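Local coordinates for hypothetical protein YfiH (Bacillus licheniformis, PDB 6DZD) that probably cleaves purine nucleosides such as inosine and adenosine by phosphorolysis, and may also deaminate adenosine, at residues I182-G187 with E244-C249; I186-Y191 with R222-E227. All coordinates share one frame; numbering follows the deposited sequence.

Contact 1 of 2, residues I182-G187 with E244-C249. With ZN (zinc ion), chain C.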
# COMPACT_ATOMS: atom_id res chain seq x y z
N ILE A 182 -1.90 0.27 8.27
CA ILE A 182 -2.18 -0.80 7.31
C ILE A 182 -3.56 -0.53 6.71
O ILE A 182 -4.56 -0.43 7.43
CB ILE A 182 -2.10 -2.19 7.97
CG1 ILE A 182 -0.68 -2.47 8.45
CG2 ILE A 182 -2.53 -3.27 7.02
CD1 ILE A 182 -0.51 -3.77 9.21
N GLY A 183 -3.60 -0.39 5.38
CA GLY A 183 -4.79 0.06 4.68
C GLY A 183 -5.69 -1.06 4.21
O GLY A 183 -5.51 -2.24 4.57
N PRO A 184 -6.69 -0.72 3.40
CA PRO A 184 -7.60 -1.73 2.85
C PRO A 184 -6.84 -2.76 2.02
O PRO A 184 -6.07 -2.42 1.13
CB PRO A 184 -8.57 -0.92 1.99
CG PRO A 184 -8.55 0.42 2.57
CD PRO A 184 -7.13 0.64 3.07
N ALA A 185 -7.04 -4.02 2.38
CA ALA A 185 -6.52 -5.16 1.65
C ALA A 185 -7.50 -6.31 1.84
O ALA A 185 -8.45 -6.22 2.64
CB ALA A 185 -5.11 -5.51 2.13
N ILE A 186 -7.24 -7.41 1.12
CA ILE A 186 -8.11 -8.58 1.18
C ILE A 186 -8.01 -9.23 2.56
O ILE A 186 -6.91 -9.52 3.06
CB ILE A 186 -7.76 -9.56 0.04
CG1 ILE A 186 -8.80 -10.66 -0.07
CG2 ILE A 186 -6.38 -10.17 0.20
CD1 ILE A 186 -8.68 -11.44 -1.36
N GLY A 187 -9.17 -9.48 3.18
CA GLY A 187 -9.19 -10.11 4.48
C GLY A 187 -9.07 -11.61 4.38
O GLY A 187 -9.25 -12.20 3.31
N GLU A 244 -2.12 1.13 13.34
CA GLU A 244 -3.56 1.06 13.14
C GLU A 244 -3.85 0.28 11.87
O GLU A 244 -3.34 0.62 10.79
CB GLU A 244 -4.18 2.47 13.09
CG GLU A 244 -3.88 3.36 14.31
CD GLU A 244 -4.80 3.10 15.48
OE1 GLU A 244 -5.36 1.97 15.56
OE2 GLU A 244 -4.97 4.03 16.32
N VAL A 245 -4.67 -0.75 11.99
CA VAL A 245 -5.02 -1.65 10.90
C VAL A 245 -6.46 -1.37 10.47
O VAL A 245 -7.39 -1.55 11.27
CB VAL A 245 -4.84 -3.11 11.31
CG1 VAL A 245 -5.21 -4.01 10.17
CG2 VAL A 245 -3.40 -3.33 11.79
N SER A 246 -6.64 -0.97 9.22
CA SER A 246 -7.97 -0.80 8.66
C SER A 246 -8.67 -2.15 8.57
O SER A 246 -8.08 -3.15 8.15
CB SER A 246 -7.86 -0.17 7.27
OG SER A 246 -9.10 -0.21 6.58
N SER A 247 -9.94 -2.19 8.97
CA SER A 247 -10.68 -3.44 8.91
C SER A 247 -11.29 -3.72 7.53
O SER A 247 -11.79 -4.83 7.31
CB SER A 247 -11.79 -3.42 9.96
OG SER A 247 -12.61 -2.29 9.74
N LEU A 248 -11.16 -2.78 6.59
CA LEU A 248 -11.82 -2.90 5.31
C LEU A 248 -11.18 -4.00 4.46
O LEU A 248 -9.95 -4.07 4.34
CB LEU A 248 -11.79 -1.56 4.56
CG LEU A 248 -12.62 -0.42 5.18
CD1 LEU A 248 -12.43 0.87 4.41
CD2 LEU A 248 -14.11 -0.75 5.30
N CYS A 249 -12.01 -4.87 3.91
CA CYS A 249 -11.60 -5.92 3.00
C CYS A 249 -11.90 -5.49 1.57
O CYS A 249 -13.03 -5.13 1.24
CB CYS A 249 -12.32 -7.23 3.35
SG CYS A 249 -11.97 -8.59 2.24
ZN ZN C . -13.51 -10.18 2.75

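Contact 2 of 2, residues I186-Y191 with R222-E227. With ZN (zinc ion), chain C.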
# COMPACT_ATOMS: atom_id res chain seq x y z
N ILE A 186 -7.24 -7.41 1.12
CA ILE A 186 -8.11 -8.58 1.18
C ILE A 186 -8.01 -9.23 2.56
O ILE A 186 -6.91 -9.52 3.06
CB ILE A 186 -7.76 -9.56 0.04
CG1 ILE A 186 -8.80 -10.66 -0.07
CG2 ILE A 186 -6.38 -10.17 0.20
CD1 ILE A 186 -8.68 -11.44 -1.36
N GLY A 187 -9.17 -9.48 3.18
CA GLY A 187 -9.19 -10.11 4.48
C GLY A 187 -9.07 -11.61 4.38
O GLY A 187 -9.25 -12.20 3.31
N SER A 188 -8.76 -12.23 5.53
CA SER A 188 -8.71 -13.68 5.58
C SER A 188 -10.06 -14.28 5.26
O SER A 188 -10.14 -15.42 4.81
CB SER A 188 -8.20 -14.17 6.95
OG SER A 188 -9.05 -13.75 8.00
N CYS A 189 -11.12 -13.48 5.41
CA CYS A 189 -12.46 -13.90 5.02
C CYS A 189 -12.50 -14.36 3.57
O CYS A 189 -13.23 -15.29 3.25
CB CYS A 189 -13.44 -12.76 5.23
SG CYS A 189 -12.80 -11.15 4.75
N CYS A 190 -11.72 -13.74 2.68
CA CYS A 190 -11.81 -14.06 1.26
C CYS A 190 -10.51 -14.60 0.67
O CYS A 190 -10.42 -14.66 -0.56
CB CYS A 190 -12.22 -12.83 0.44
SG CYS A 190 -13.38 -11.72 1.21
N TYR A 191 -9.50 -14.94 1.47
CA TYR A 191 -8.17 -15.24 0.93
C TYR A 191 -7.68 -16.61 1.38
O TYR A 191 -7.40 -16.82 2.57
CB TYR A 191 -7.18 -14.16 1.33
CG TYR A 191 -5.85 -14.26 0.62
CD1 TYR A 191 -5.80 -14.44 -0.76
CD2 TYR A 191 -4.63 -14.18 1.32
CE1 TYR A 191 -4.58 -14.53 -1.43
CE2 TYR A 191 -3.42 -14.28 0.65
CZ TYR A 191 -3.40 -14.45 -0.72
OH TYR A 191 -2.20 -14.55 -1.41
N ARG A 222 -6.48 -20.48 5.21
CA ARG A 222 -6.96 -19.11 5.32
C ARG A 222 -5.82 -18.28 5.88
O ARG A 222 -5.13 -18.71 6.80
CB ARG A 222 -8.16 -19.08 6.26
CG ARG A 222 -9.17 -18.03 5.98
CD ARG A 222 -10.56 -18.50 6.42
NE ARG A 222 -11.23 -19.32 5.41
CZ ARG A 222 -11.66 -18.90 4.21
NH1 ARG A 222 -11.49 -17.64 3.82
NH2 ARG A 222 -12.27 -19.74 3.40
N LEU A 223 -5.63 -17.08 5.33
CA LEU A 223 -4.45 -16.28 5.66
C LEU A 223 -4.83 -14.81 5.77
O LEU A 223 -5.47 -14.26 4.87
CB LEU A 223 -3.37 -16.48 4.59
CG LEU A 223 -2.10 -15.61 4.67
CD1 LEU A 223 -1.46 -15.76 6.03
CD2 LEU A 223 -1.16 -15.98 3.54
N GLU A 224 -4.44 -14.17 6.88
CA GLU A 224 -4.68 -12.75 7.12
C GLU A 224 -3.38 -11.96 6.89
O GLU A 224 -2.54 -11.85 7.78
CB GLU A 224 -5.21 -12.54 8.54
CG GLU A 224 -5.47 -11.10 8.91
CD GLU A 224 -6.77 -10.59 8.32
OE1 GLU A 224 -7.74 -11.36 8.22
OE2 GLU A 224 -6.81 -9.40 7.96
N LEU A 225 -3.23 -11.41 5.69
CA LEU A 225 -1.95 -10.79 5.32
C LEU A 225 -1.67 -9.51 6.10
O LEU A 225 -0.50 -9.15 6.29
CB LEU A 225 -1.94 -10.50 3.82
CG LEU A 225 -1.77 -11.73 2.96
CD1 LEU A 225 -1.93 -11.35 1.51
CD2 LEU A 225 -0.40 -12.39 3.25
N LYS A 226 -2.72 -8.81 6.56
CA LYS A 226 -2.52 -7.62 7.38
C LYS A 226 -1.88 -7.98 8.72
O LYS A 226 -1.09 -7.21 9.26
CB LYS A 226 -3.86 -6.93 7.64
CG LYS A 226 -4.60 -6.38 6.43
CD LYS A 226 -5.91 -5.74 6.90
CE LYS A 226 -6.87 -5.52 5.76
NZ LYS A 226 -8.24 -5.23 6.26
N GLU A 227 -2.23 -9.15 9.26
CA GLU A 227 -1.76 -9.49 10.60
C GLU A 227 -0.30 -9.90 10.59
O GLU A 227 0.44 -9.59 11.52
CB GLU A 227 -2.65 -10.60 11.18
CG GLU A 227 -2.30 -11.01 12.60
CD GLU A 227 -2.45 -9.89 13.63
OE1 GLU A 227 -3.01 -8.80 13.31
OE2 GLU A 227 -2.00 -10.11 14.78
ZN ZN C . -13.51 -10.18 2.75
O HOH W 1 -5.41 -11.47 3.57

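Contact 1 of 2, residues I182-G187 with E244-C249
A zinc-bound sulfur takes a backbone hydrogen bond at one end of this contact: Gly187 N donates to Cys249 SG over 3.1 Å, with a nearly straight N-H...S angle of 167°. The same SG binds the zinc ion at 2.3 Å. The extended rotamer of Cys249 (chi1 177°) carries the sulfur across to the Gly187 amide and the metal. A peptide N-H pointed at a metal thiolate probably draws off some of its negative charge, and here it adds a second restraint to the one the metal gives. Cys189, Cys190 and Cys252 complete the four-cysteine site.

At the other end the two segments are neighbouring parallel strands. Ile182 brackets Val245, donating from N to Glu244 O at 2.9 Å and accepting at O from Ser246 N at 2.8 Å. This pairing joins strands 179-182 and 243-245, the latter forming one margin of a six-stranded mixed sheet. On the face that carries both side chains, Ile182 and Val245 lie side by side and point the same way, with CD1 of Ile182 3.9 Å from CG2 of Val245. Lys226 of helix 225-236 packs over both of them.

Past the strands the chains stay together without regular pairing. The Ser246 hydroxyl turns forward along the chain and accepts from Leu248 N at 3.3 Å, forming an ST turn. Beyond this bend, Pro184 CB rests 4.2 Å from Leu248 CB, while Phe7 of strand 7-10 touches both Pro184 and Ser246. The CA-H of Cys249 points at Ala185 O, its CA lying 3.2 Å away. From there the chain of 182-187 runs on to the sulfur through Ile186, whose side chain leaves the contact toward Asp131 and Arg261.

Contact 2 of 2, residues I186-Y191 with R222-E227
Ser188 and Glu224 meet through paired polar bonds at the zinc-binding turn. The Glu224 side chain starts beside its partner, CB 3.8 Å from Ser188 CB. It then bends at chi2 (78°), which turns the carboxylate toward the Ser188 amide and hydroxyl and carries CD to the vicinity of both N and OG. At the tip OE1 is gripped twice. Ser188 OG donates to it at 2.7 Å, arriving nearly along the C-O axis, whereas Ser188 N, at 3.0 Å, comes from well above the carboxylate plane.

The carbonyl of Ser188 is held from another direction by Arg222, whose chain is bent at chi3 and lays its guanidinium edge against it. NH1 donates to Ser188 O at 2.8 Å, close to both the carbonyl and the guanidinium planes. Leu223 N bonds to Tyr191 O at 3.3 Å, tying strand 220-223 to the chain just ahead of strand 192-193. The CE2 corner of the Tyr191 ring packs against CD1 of Leu225, the two side chains crossing at a slant, and against CD2 of Leu223.

Where helix 225-236 begins, with Glu224 as its N-cap residue, a water accepts from Leu225 N (3.0 Å) and donates to Leu223 O. Cys190 N bonds back to Gly187 O, closing the turn that presents Cys189 and Cys190 to the zinc ion. Ser188, next in the chain to Cys189, is consistent with a second-shell role; the carboxylate would probably polarise its N-H and hydroxyl, and the guanidinium its carbonyl.

Overall arrangement
Along the chain the segments run 182-187, 186-191, 222-227 and 244-249, so contact 2 is nested within the span of contact 1, and the two share Ile186 and Gly187. Their centres lie about 9 Å apart. Strand 179-182, helix 225-236 and strand 243-245 resemble a beta-alpha-beta crossover between adjacent parallel strands at the margin of the six-stranded sheet, interrupted by the excursion that holds the small three-stranded sheet 192-193, 220-223 and 213-215, into which contact 2 leads. Lys226 bridges the contacts, its NZ probably hydrogen-bonded to Ser246 O and Leu248 O. Both converge on one zinc ion, which pins together two chain regions far apart in sequence.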